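Local coordinates for protein methyltransferase (Pectobacterium atrosepticum SCRI1043, PDB 2P7I) that probably transfers a methyl group from S-adenosylmethionine to an acceptor not yet identified, as a putative class I (Rossmann-like) methyltransferase, at residues B[30-35]-B[222-227]; B[55-60]-B[82-87]; B[112-117]-B[171-176]; B[125-130]-B[244-249]. All coordinates share one frame; numbering follows the deposited sequence. Where two conformers were deposited one is given.

The four contacts tie together parts of one Rossmann-like methyltransferase fold, a seven-stranded mixed sheet of order 3-2-1-4-5-7-6 with helices on its faces. Contact 2 is local, joining helix 55-60 to the end of helix 74-83; like contact 3, it is nested within the long loop closed by contact 1. Contacts 1 and 2 have centres 20 Å apart and touch directly, F56 and R59 packing on H30, P31 and V34. Contact 3 links two loops; contact 4 joins helix 119-130 to the chain's end, alternating along the chain with contacts 1 and 3. Contacts 1 and 4, centres 29 Å apart, lie on opposite sides of the chain's centre, so C-terminal segments join the rest at two distant places.

Contact 1: B[30-35]-B[222-227]; sequences HPFMVR and YLDGCY
F32 and R35, one helical turn apart in 30-35, both reach Y227 and D224 of 222-227. The short helical segments run 11.4 Å apart at closest approach, with a signed crossing angle of -47°, and long side chains bridge the gap. F32 can be followed outward. Its CG lies beside the backbone N (chi1 -76°), which directs the ring at the other helix. CB and CG lie near Y227 CD1, and CD1 comes 3.5 Å from Y227 CG. CE1 has Y227 CB above the ring face at 3.5 Å and D224 OD1 at the ring edge at 3.4 Å. CZ ends 3.6 Å from the carbonyl oxygen L223 O. The rings of F32 and Y227 are nearly parallel, planes 8° apart, but slid so far, with centroids 5.0 Å apart, that they barely overlap; the CH-pi contact from Y227 CB covers one face instead.

R35 has two conformers. In the one described, bent at chi3, Y227 CD2 sits 3.6 Å over the guanidinium centre, and R35 NH1 makes a salt bridge of 3.1 Å with D224 OD1, while K220 holds OD2. I199 on strand 192-201 also packs on F32. Two helices of the methyltransferase fold, 24-37 and 220-230, thus pack through a near-parallel, displaced aromatic pair with a salt bridge at its border.

Contact 2: B[55-60]-B[82-87]; sequences DFTSRL and GRLKDG
R83 and D55 supply the charged part of the contact. The salt bridge runs from R83 NH2 to D55 OD1 over 2.9 Å, with the guanidinium and carboxylate planes only 16° apart although the two side chains cross at about a right angle. A bend at chi3 (63°) turns the arginine tip back toward the start of segment 55-60. There R83 NH2 also comes 3.3 Å from D55 N; both are donors, so this proximity is not a bond. A weak hydrogen bond from R83 NE to H79 gives the guanidinium a second polar partner.

Both segments belong to the Rossmann-like methyltransferase domain: helix 55-60 follows strand 46-49, and L84 is where the chain leaves helix 74-83 on its way to strand 88-92. The apolar part depends on L84, which splits its two methyls between neighbouring residues. CD1 meets T57 CB at 3.7 Å, and CD2 lies 3.8 Å from S58 CB.

Polar bonds also hold the two residues that L84 meets. S58 OG donates to D55 O over 3.0 Å, approaching 44° out of the carbonyl plane. T57 OG1 is hydrogen-bonded to E48 OE1 on strand 46-49, outside the two segments.

Contact 3: B[112-117]-B[171-176]; sequences VLEHID and HGHRCT
R174 N donates to E114 O at a short 2.6 Å, where the two loops cross with end-to-end directions 84° apart. Segment 112-117, with its 3-10 turn 113-115, follows strand 104-110 of the Rossmann-like fold; the other loop leaves helix 166-171 through a Schellman motif at G172. H115 CA packs against G172 O in a CA-H...O contact.

H115, H171 and H173 form an aromatic cluster. H173 presents its edge to the face of H115, planes 81° apart and H173 CD2 3.5 Å above the H115 plane, toward its rim, whereas H171 meets H115 obliquely. H115 NE2 also donates a weak, bent hydrogen bond to H171 O. E114 folds back at chi2 (-84°), and its CG sits over the centre of the H173 ring, 4.0 Å from the centroid. A bound Tris molecule, probably from the crystallisation liquor, lies about 6 Å from the H115 side chain.

R174 NH1 donates to H173 O and to F169 O, while its NE is in a long, weak ion pair with D117 OD1; R174 also makes a cation-pi contact with F169. One water bridges H115 O and G172 O. A second water links the acidic and imidazole groups, lying 2.7 Å from E114 OE2 and 2.7 Å from H173 NE2.

Contact 4: B[125-130]-B[244-249]; sequences RINDDW and CEKGIN. With NA (sodium ion), chain F.
The C-terminal sodium site and the tail leading to it are fastened here to the last turns of helix 119-130, next to the end of strand 237-245 in the Rossmann-like fold. N127 makes the central join. A chi1 of -172° swings its amide toward G247, where it pairs with both polar backbone groups: OD1 accepts from G247 N at 2.8 Å, in the carbonyl plane on a lone pair, and ND2 donates to G247 O at 2.8 Å. Both bonds are nearly straight. The same ND2 donates to D128 OD1 over 2.9 Å within the amide plane, so each polar atom of this buried amide is engaged and its rotation is fixed.

D128 passes the connection on. Its OD2 takes a hydrogen bond of 2.9 Å from N249 ND2 on the syn side, 30° out of the carboxylate plane. That bond helps to orient the N249 amide, whose other polar atom, OD1, binds sodium at 2.3 Å. Q250 O and two waters are further ligands. I248 and N249 touch a crystal neighbour, so lattice packing may influence the tail and its ion.

K246 lays an extended chain alongside N127, CE resting 3.3 Å from N127 O. A water held only weakly by its NZ reaches D128 O. R103 also donates to D128 O.

The chemistry is consistent with N127 helping to position D128, and D128 the N249 ligand. The nearby carboxylate probably polarises the N249 amide, making OD1 a somewhat stronger donor to the cation.

Contact 1: B[30-35]-B[222-227]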
# COMPACT_ATOMS: atom_id res chain seq x y z
N HIS B 30 -15.64 12.23 13.88
CA HIS B 30 -15.36 13.52 14.54
C HIS B 30 -14.32 13.39 15.66
O HIS B 30 -13.36 14.13 15.69
CB HIS B 30 -16.63 14.19 15.04
CG HIS B 30 -17.45 14.83 13.97
ND1 HIS B 30 -18.56 15.60 14.25
CD2 HIS B 30 -17.34 14.82 12.62
CE1 HIS B 30 -19.09 16.04 13.13
NE2 HIS B 30 -18.37 15.58 12.12
N PRO B 31 -14.51 12.46 16.59
CA PRO B 31 -13.46 12.31 17.61
C PRO B 31 -12.05 11.94 17.11
O PRO B 31 -11.07 12.46 17.63
CB PRO B 31 -14.04 11.25 18.58
CG PRO B 31 -15.19 10.64 17.88
CD PRO B 31 -15.69 11.62 16.86
N PHE B 32 -11.95 11.07 16.12
CA PHE B 32 -10.65 10.71 15.55
C PHE B 32 -10.05 11.89 14.80
O PHE B 32 -8.84 12.04 14.79
CB PHE B 32 -10.76 9.48 14.65
CG PHE B 32 -10.89 8.19 15.41
CD1 PHE B 32 -10.01 7.90 16.46
CD2 PHE B 32 -11.86 7.27 15.09
CE1 PHE B 32 -10.11 6.72 17.17
CE2 PHE B 32 -11.96 6.07 15.83
CZ PHE B 32 -11.07 5.81 16.86
N MSE B 33 -10.88 12.73 14.20
CA MSE B 33 -10.36 13.92 13.54
C MSE B 33 -9.70 14.85 14.58
O MSE B 33 -8.60 15.36 14.36
CB MSE B 33 -11.50 14.66 12.83
CG MSE B 33 -11.84 14.09 11.47
SE MSE B 33 -13.43 14.97 10.80
CE MSE B 33 -13.60 13.92 9.28
N VAL B 34 -10.36 15.08 15.72
CA VAL B 34 -9.78 15.87 16.80
C VAL B 34 -8.49 15.22 17.31
O VAL B 34 -7.50 15.91 17.50
CB VAL B 34 -10.81 16.13 17.93
CG1 VAL B 34 -10.16 16.85 19.11
CG2 VAL B 34 -11.95 16.97 17.39
N ARG B 35 -8.48 13.90 17.51
CA ARG B 35 -7.23 13.18 17.84
C ARG B 35 -6.12 13.49 16.81
O ARG B 35 -5.00 13.79 17.18
CB ARG B 35 -7.45 11.65 17.96
CG ARG B 35 -7.45 11.08 19.40
CD ARG B 35 -7.61 9.51 19.44
NE ARG B 35 -6.36 8.70 19.46
CZ ARG B 35 -6.33 7.35 19.52
NH1 ARG B 35 -7.46 6.65 19.52
NH2 ARG B 35 -5.18 6.67 19.54
N TYR B 222 -11.18 -1.81 18.74
CA TYR B 222 -11.08 -2.20 17.36
C TYR B 222 -11.10 -0.91 16.57
O TYR B 222 -10.33 -0.73 15.64
CB TYR B 222 -12.24 -3.10 16.90
CG TYR B 222 -12.25 -3.33 15.40
CD1 TYR B 222 -11.44 -4.29 14.82
CD2 TYR B 222 -13.04 -2.54 14.56
CE1 TYR B 222 -11.43 -4.47 13.43
CE2 TYR B 222 -13.03 -2.71 13.18
CZ TYR B 222 -12.21 -3.68 12.63
OH TYR B 222 -12.18 -3.85 11.25
N LEU B 223 -12.00 0.00 16.94
CA LEU B 223 -12.02 1.28 16.24
C LEU B 223 -10.69 2.06 16.39
O LEU B 223 -10.17 2.60 15.42
CB LEU B 223 -13.20 2.12 16.70
CG LEU B 223 -14.56 1.51 16.44
CD1 LEU B 223 -15.63 2.35 17.14
CD2 LEU B 223 -14.80 1.40 14.97
N ASP B 224 -10.15 2.09 17.59
CA ASP B 224 -8.88 2.74 17.87
C ASP B 224 -7.80 2.11 16.99
O ASP B 224 -6.97 2.79 16.41
CB ASP B 224 -8.47 2.60 19.35
CG ASP B 224 -9.22 3.54 20.28
OD1 ASP B 224 -9.73 4.59 19.82
OD2 ASP B 224 -9.29 3.23 21.50
N GLY B 225 -7.86 0.79 16.86
CA GLY B 225 -6.92 0.08 15.97
C GLY B 225 -7.00 0.53 14.51
O GLY B 225 -5.98 0.60 13.80
N CYS B 226 -8.21 0.82 14.05
CA CYS B 226 -8.41 1.31 12.70
C CYS B 226 -7.82 2.68 12.55
O CYS B 226 -7.33 3.01 11.49
CB CYS B 226 -9.90 1.37 12.37
SG CYS B 226 -10.71 -0.27 12.20
N TYR B 227 -7.99 3.51 13.56
CA TYR B 227 -7.31 4.81 13.57
C TYR B 227 -5.77 4.67 13.52
O TYR B 227 -5.06 5.36 12.75
CB TYR B 227 -7.75 5.60 14.81
CG TYR B 227 -6.97 6.88 15.00
CD1 TYR B 227 -7.23 8.00 14.21
CD2 TYR B 227 -5.96 6.96 15.93
CE1 TYR B 227 -6.52 9.20 14.38
CE2 TYR B 227 -5.22 8.16 16.10
CZ TYR B 227 -5.50 9.26 15.32
OH TYR B 227 -4.77 10.44 15.47

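Contact 2: B[55-60]-B[82-87]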
# COMPACT_ATOMS: atom_id res chain seq x y z
N ASP B 55 -21.77 20.77 15.60
CA ASP B 55 -21.40 19.46 16.11
C ASP B 55 -19.89 19.30 16.28
O ASP B 55 -19.42 18.73 17.26
CB ASP B 55 -21.94 18.35 15.21
CG ASP B 55 -23.46 18.29 15.19
OD1 ASP B 55 -24.08 18.21 16.28
OD2 ASP B 55 -24.03 18.35 14.09
N PHE B 56 -19.12 19.82 15.34
CA PHE B 56 -17.67 19.68 15.46
C PHE B 56 -17.13 20.76 16.39
O PHE B 56 -16.18 20.52 17.12
CB PHE B 56 -17.03 19.74 14.09
CG PHE B 56 -15.62 19.21 14.06
CD1 PHE B 56 -15.37 17.87 14.32
CD2 PHE B 56 -14.55 20.04 13.77
CE1 PHE B 56 -14.06 17.37 14.32
CE2 PHE B 56 -13.26 19.54 13.76
CZ PHE B 56 -13.02 18.20 14.02
N THR B 57 -17.75 21.93 16.39
CA THR B 57 -17.28 23.04 17.23
C THR B 57 -17.21 22.62 18.70
O THR B 57 -16.26 22.96 19.41
CB THR B 57 -18.20 24.26 17.14
OG1 THR B 57 -18.71 24.37 15.81
CG2 THR B 57 -17.46 25.54 17.56
N SER B 58 -18.20 21.87 19.14
CA SER B 58 -18.29 21.49 20.54
C SER B 58 -17.07 20.69 20.97
O SER B 58 -16.59 20.82 22.10
CB SER B 58 -19.57 20.72 20.82
OG SER B 58 -19.59 19.49 20.13
N ARG B 59 -16.52 19.89 20.05
CA ARG B 59 -15.30 19.15 20.35
C ARG B 59 -14.08 20.06 20.35
O ARG B 59 -13.16 19.90 21.15
CB ARG B 59 -15.13 18.03 19.34
CG ARG B 59 -16.26 17.04 19.41
CD ARG B 59 -16.01 15.89 18.55
NE ARG B 59 -17.09 14.91 18.63
CZ ARG B 59 -17.16 13.90 19.49
NH1 ARG B 59 -16.20 13.66 20.39
NH2 ARG B 59 -18.20 13.09 19.44
N LEU B 60 -14.07 21.01 19.42
CA LEU B 60 -13.01 21.99 19.36
C LEU B 60 -12.96 22.91 20.59
O LEU B 60 -11.89 23.36 20.99
CB LEU B 60 -13.17 22.81 18.08
CG LEU B 60 -12.90 22.05 16.77
CD1 LEU B 60 -13.13 23.03 15.63
CD2 LEU B 60 -11.47 21.41 16.75
N GLY B 82 -27.53 28.38 19.95
CA GLY B 82 -28.32 27.89 21.06
C GLY B 82 -27.58 26.84 21.86
O GLY B 82 -27.53 26.91 23.08
N ARG B 83 -27.00 25.88 21.16
CA ARG B 83 -26.41 24.71 21.81
C ARG B 83 -25.00 24.91 22.42
O ARG B 83 -24.71 24.34 23.46
CB ARG B 83 -26.38 23.56 20.81
CG ARG B 83 -25.72 22.32 21.36
CD ARG B 83 -26.20 21.09 20.66
NE ARG B 83 -25.85 21.10 19.24
CZ ARG B 83 -24.65 20.82 18.74
NH1 ARG B 83 -23.62 20.53 19.54
NH2 ARG B 83 -24.47 20.84 17.43
N LEU B 84 -24.13 25.68 21.78
CA LEU B 84 -22.73 25.77 22.21
C LEU B 84 -22.52 26.73 23.37
O LEU B 84 -23.32 27.61 23.61
CB LEU B 84 -21.82 26.19 21.06
CG LEU B 84 -21.89 25.35 19.79
CD1 LEU B 84 -21.09 26.04 18.70
CD2 LEU B 84 -21.39 23.93 20.01
N LYS B 85 -21.40 26.54 24.07
CA LYS B 85 -21.01 27.38 25.20
C LYS B 85 -20.44 28.70 24.69
O LYS B 85 -20.28 28.88 23.49
CB LYS B 85 -19.98 26.66 26.07
CG LYS B 85 -20.53 25.43 26.79
N ASP B 86 -20.15 29.62 25.62
CA ASP B 86 -19.64 30.94 25.26
C ASP B 86 -18.23 30.84 24.67
O ASP B 86 -17.58 29.79 24.77
CB ASP B 86 -19.63 31.87 26.49
N GLY B 87 -17.78 31.93 24.04
CA GLY B 87 -16.44 31.99 23.42
C GLY B 87 -16.41 31.63 21.94
O GLY B 87 -15.35 31.25 21.39

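Contact 3: B[112-117]-B[171-176]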
# COMPACT_ATOMS: atom_id res chain seq x y z
N VAL B 112 -15.64 20.17 3.89
CA VAL B 112 -16.28 21.34 3.29
C VAL B 112 -15.75 21.58 1.85
O VAL B 112 -16.54 21.93 0.97
CB VAL B 112 -16.00 22.60 4.15
CG1 VAL B 112 -16.42 23.89 3.42
CG2 VAL B 112 -16.61 22.48 5.57
N LEU B 113 -14.44 21.39 1.61
CA LEU B 113 -13.82 21.77 0.30
C LEU B 113 -14.47 21.09 -0.92
O LEU B 113 -14.58 21.69 -2.01
CB LEU B 113 -12.31 21.56 0.29
CG LEU B 113 -11.59 22.17 -0.90
CD1 LEU B 113 -11.62 23.70 -0.82
CD2 LEU B 113 -10.16 21.57 -1.01
N GLU B 114 -15.00 19.88 -0.70
CA GLU B 114 -15.63 19.06 -1.75
C GLU B 114 -16.99 19.61 -2.19
O GLU B 114 -17.53 19.22 -3.22
CB GLU B 114 -15.72 17.58 -1.28
CG GLU B 114 -16.60 17.28 -0.08
CD GLU B 114 -15.94 17.50 1.28
OE1 GLU B 114 -14.85 18.15 1.39
OE2 GLU B 114 -16.52 16.96 2.25
N HIS B 115 -17.52 20.51 -1.38
CA HIS B 115 -18.77 21.20 -1.67
C HIS B 115 -18.57 22.53 -2.42
O HIS B 115 -19.55 23.16 -2.81
CB HIS B 115 -19.48 21.54 -0.37
CG HIS B 115 -20.11 20.37 0.31
ND1 HIS B 115 -19.44 19.57 1.21
CD2 HIS B 115 -21.39 19.92 0.30
CE1 HIS B 115 -20.27 18.64 1.68
NE2 HIS B 115 -21.46 18.84 1.14
N ILE B 116 -17.34 22.94 -2.65
CA ILE B 116 -17.05 24.28 -3.21
C ILE B 116 -16.83 24.24 -4.72
O ILE B 116 -15.99 23.46 -5.21
CB ILE B 116 -15.79 24.87 -2.49
CG1 ILE B 116 -16.04 24.92 -0.98
CG2 ILE B 116 -15.43 26.31 -3.00
CD1 ILE B 116 -17.18 25.83 -0.64
N ASP B 117 -17.52 25.09 -5.46
CA ASP B 117 -17.31 25.18 -6.91
C ASP B 117 -15.89 25.58 -7.32
O ASP B 117 -15.37 25.03 -8.28
CB ASP B 117 -18.31 26.11 -7.54
CG ASP B 117 -19.75 25.61 -7.44
OD1 ASP B 117 -19.99 24.38 -7.46
OD2 ASP B 117 -20.63 26.47 -7.36
N HIS B 171 -26.14 15.97 -2.34
CA HIS B 171 -25.76 16.47 -1.03
C HIS B 171 -24.81 17.68 -1.13
O HIS B 171 -24.50 18.29 -0.11
CB HIS B 171 -25.13 15.31 -0.27
CG HIS B 171 -24.58 15.67 1.07
ND1 HIS B 171 -25.38 15.84 2.18
CD2 HIS B 171 -23.30 15.81 1.50
CE1 HIS B 171 -24.62 16.11 3.23
NE2 HIS B 171 -23.36 16.10 2.84
N GLY B 172 -24.35 17.98 -2.35
CA GLY B 172 -23.55 19.18 -2.64
C GLY B 172 -22.11 18.92 -3.03
O GLY B 172 -21.36 19.86 -3.28
N HIS B 173 -21.70 17.67 -3.10
CA HIS B 173 -20.33 17.37 -3.53
C HIS B 173 -20.08 17.77 -4.97
O HIS B 173 -20.88 17.46 -5.84
CB HIS B 173 -20.11 15.87 -3.41
CG HIS B 173 -19.97 15.41 -2.01
ND1 HIS B 173 -19.34 14.24 -1.67
CD2 HIS B 173 -20.38 15.97 -0.85
CE1 HIS B 173 -19.37 14.09 -0.36
NE2 HIS B 173 -20.00 15.13 0.16
N ARG B 174 -18.94 18.39 -5.23
CA ARG B 174 -18.54 18.73 -6.60
C ARG B 174 -17.26 17.98 -6.99
O ARG B 174 -16.81 18.09 -8.13
CB ARG B 174 -18.37 20.24 -6.74
CG ARG B 174 -19.68 21.04 -6.51
CD ARG B 174 -20.72 20.64 -7.56
NE ARG B 174 -22.07 21.19 -7.35
CZ ARG B 174 -23.09 20.56 -6.75
NH1 ARG B 174 -22.97 19.33 -6.23
NH2 ARG B 174 -24.26 21.18 -6.66
N CYS B 175 -16.69 17.23 -6.06
CA CYS B 175 -15.42 16.53 -6.26
C CYS B 175 -15.35 15.40 -5.25
O CYS B 175 -15.98 15.49 -4.17
CB CYS B 175 -14.28 17.53 -6.03
SG CYS B 175 -12.56 16.95 -6.26
N THR B 176 -14.52 14.41 -5.53
CA THR B 176 -14.21 13.42 -4.56
C THR B 176 -12.71 13.39 -4.60
O THR B 176 -12.11 12.82 -5.54
CB THR B 176 -14.76 12.06 -4.94
OG1 THR B 176 -16.19 12.16 -5.19
CG2 THR B 176 -14.59 11.04 -3.76
O HOH W 1 -18.95 15.91 2.48
O HOH W 2 -22.17 22.40 -3.46

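Contact 4: B[125-130]-B[244-249]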
# COMPACT_ATOMS: atom_id res chain seq x y z
N ARG B 125 -7.86 32.31 -0.26
CA ARG B 125 -8.27 33.24 0.78
C ARG B 125 -7.69 32.81 2.12
O ARG B 125 -7.20 33.62 2.90
CB ARG B 125 -9.78 33.29 0.93
CG ARG B 125 -10.52 33.99 -0.16
CD ARG B 125 -11.77 34.66 0.41
NE ARG B 125 -11.40 35.86 1.16
CZ ARG B 125 -12.27 36.66 1.76
NH1 ARG B 125 -13.57 36.42 1.71
NH2 ARG B 125 -11.83 37.72 2.43
N ILE B 126 -7.73 31.51 2.37
CA ILE B 126 -7.21 31.00 3.62
C ILE B 126 -5.72 31.35 3.71
O ILE B 126 -5.25 31.83 4.74
CB ILE B 126 -7.41 29.50 3.76
CG1 ILE B 126 -8.88 29.17 3.94
CG2 ILE B 126 -6.61 28.95 4.91
CD1 ILE B 126 -9.15 27.61 3.88
N ASN B 127 -4.98 31.14 2.62
CA ASN B 127 -3.56 31.40 2.64
C ASN B 127 -3.28 32.88 2.78
O ASN B 127 -2.47 33.28 3.62
CB ASN B 127 -2.90 30.91 1.34
CG ASN B 127 -1.39 30.97 1.40
OD1 ASN B 127 -0.76 30.12 2.02
ND2 ASN B 127 -0.80 32.01 0.80
N ASP B 128 -3.95 33.69 1.96
CA ASP B 128 -3.59 35.08 1.80
C ASP B 128 -4.23 36.03 2.81
O ASP B 128 -3.65 37.06 3.15
CB ASP B 128 -3.99 35.56 0.40
CG ASP B 128 -3.17 34.93 -0.70
OD1 ASP B 128 -2.31 34.09 -0.44
OD2 ASP B 128 -3.42 35.30 -1.85
N ASP B 129 -5.44 35.72 3.23
CA ASP B 129 -6.23 36.63 4.07
C ASP B 129 -6.34 36.18 5.52
O ASP B 129 -6.37 37.00 6.43
CB ASP B 129 -7.62 36.73 3.50
CG ASP B 129 -7.66 37.44 2.18
OD1 ASP B 129 -6.65 38.07 1.82
OD2 ASP B 129 -8.71 37.36 1.51
N TRP B 130 -6.38 34.87 5.74
CA TRP B 130 -6.82 34.38 7.05
C TRP B 130 -5.78 33.70 7.92
O TRP B 130 -5.86 33.83 9.13
CB TRP B 130 -8.06 33.51 6.90
CG TRP B 130 -9.24 34.25 6.32
CD1 TRP B 130 -9.51 35.58 6.42
CD2 TRP B 130 -10.31 33.68 5.57
NE1 TRP B 130 -10.69 35.87 5.78
CE2 TRP B 130 -11.21 34.71 5.27
CE3 TRP B 130 -10.63 32.37 5.18
CZ2 TRP B 130 -12.37 34.49 4.54
CZ3 TRP B 130 -11.78 32.14 4.49
CH2 TRP B 130 -12.65 33.20 4.18
N CYS B 244 -1.37 22.22 6.48
CA CYS B 244 -0.80 23.23 5.61
C CYS B 244 -0.42 24.48 6.39
O CYS B 244 -1.00 24.79 7.44
CB CYS B 244 -1.85 23.65 4.58
SG CYS B 244 -2.46 22.32 3.51
N GLU B 245 0.57 25.18 5.86
CA GLU B 245 1.03 26.47 6.40
C GLU B 245 1.01 27.49 5.28
O GLU B 245 0.83 27.15 4.10
CB GLU B 245 2.41 26.32 7.03
CG GLU B 245 2.25 25.52 8.32
CD GLU B 245 3.56 25.15 9.01
OE1 GLU B 245 4.32 26.06 9.34
OE2 GLU B 245 3.79 23.95 9.25
N LYS B 246 1.17 28.74 5.69
CA LYS B 246 1.02 29.85 4.76
C LYS B 246 2.22 29.94 3.83
O LYS B 246 3.36 29.82 4.26
CB LYS B 246 0.88 31.15 5.57
CG LYS B 246 0.77 32.38 4.75
CD LYS B 246 0.38 33.60 5.64
CE LYS B 246 0.25 34.85 4.75
NZ LYS B 246 -0.45 36.02 5.43
N GLY B 247 1.97 30.13 2.54
CA GLY B 247 3.03 30.48 1.57
C GLY B 247 2.97 31.96 1.18
O GLY B 247 1.92 32.56 1.24
N ILE B 248 4.10 32.58 0.79
CA ILE B 248 4.08 34.02 0.46
C ILE B 248 3.51 34.18 -0.95
O ILE B 248 3.91 33.49 -1.84
CB ILE B 248 5.46 34.75 0.60
CG1 ILE B 248 5.98 34.67 2.05
CG2 ILE B 248 5.34 36.25 0.19
CD1 ILE B 248 7.39 35.28 2.28
N ASN B 249 2.50 35.01 -1.09
CA ASN B 249 1.94 35.33 -2.38
C ASN B 249 1.79 36.81 -2.44
O ASN B 249 1.21 37.38 -1.53
CB ASN B 249 0.54 34.73 -2.54
CG ASN B 249 -0.09 35.09 -3.85
OD1 ASN B 249 0.57 35.00 -4.87
ND2 ASN B 249 -1.33 35.55 -3.84
NA NA F . 1.26 35.96 -6.80
O HOH W 3 -2.71 35.20 5.77
O HOH W 4 -1.17 37.55 2.38
O HOH W 5 3.78 35.87 -5.44
O HOH W 6 2.01 33.76 -7.25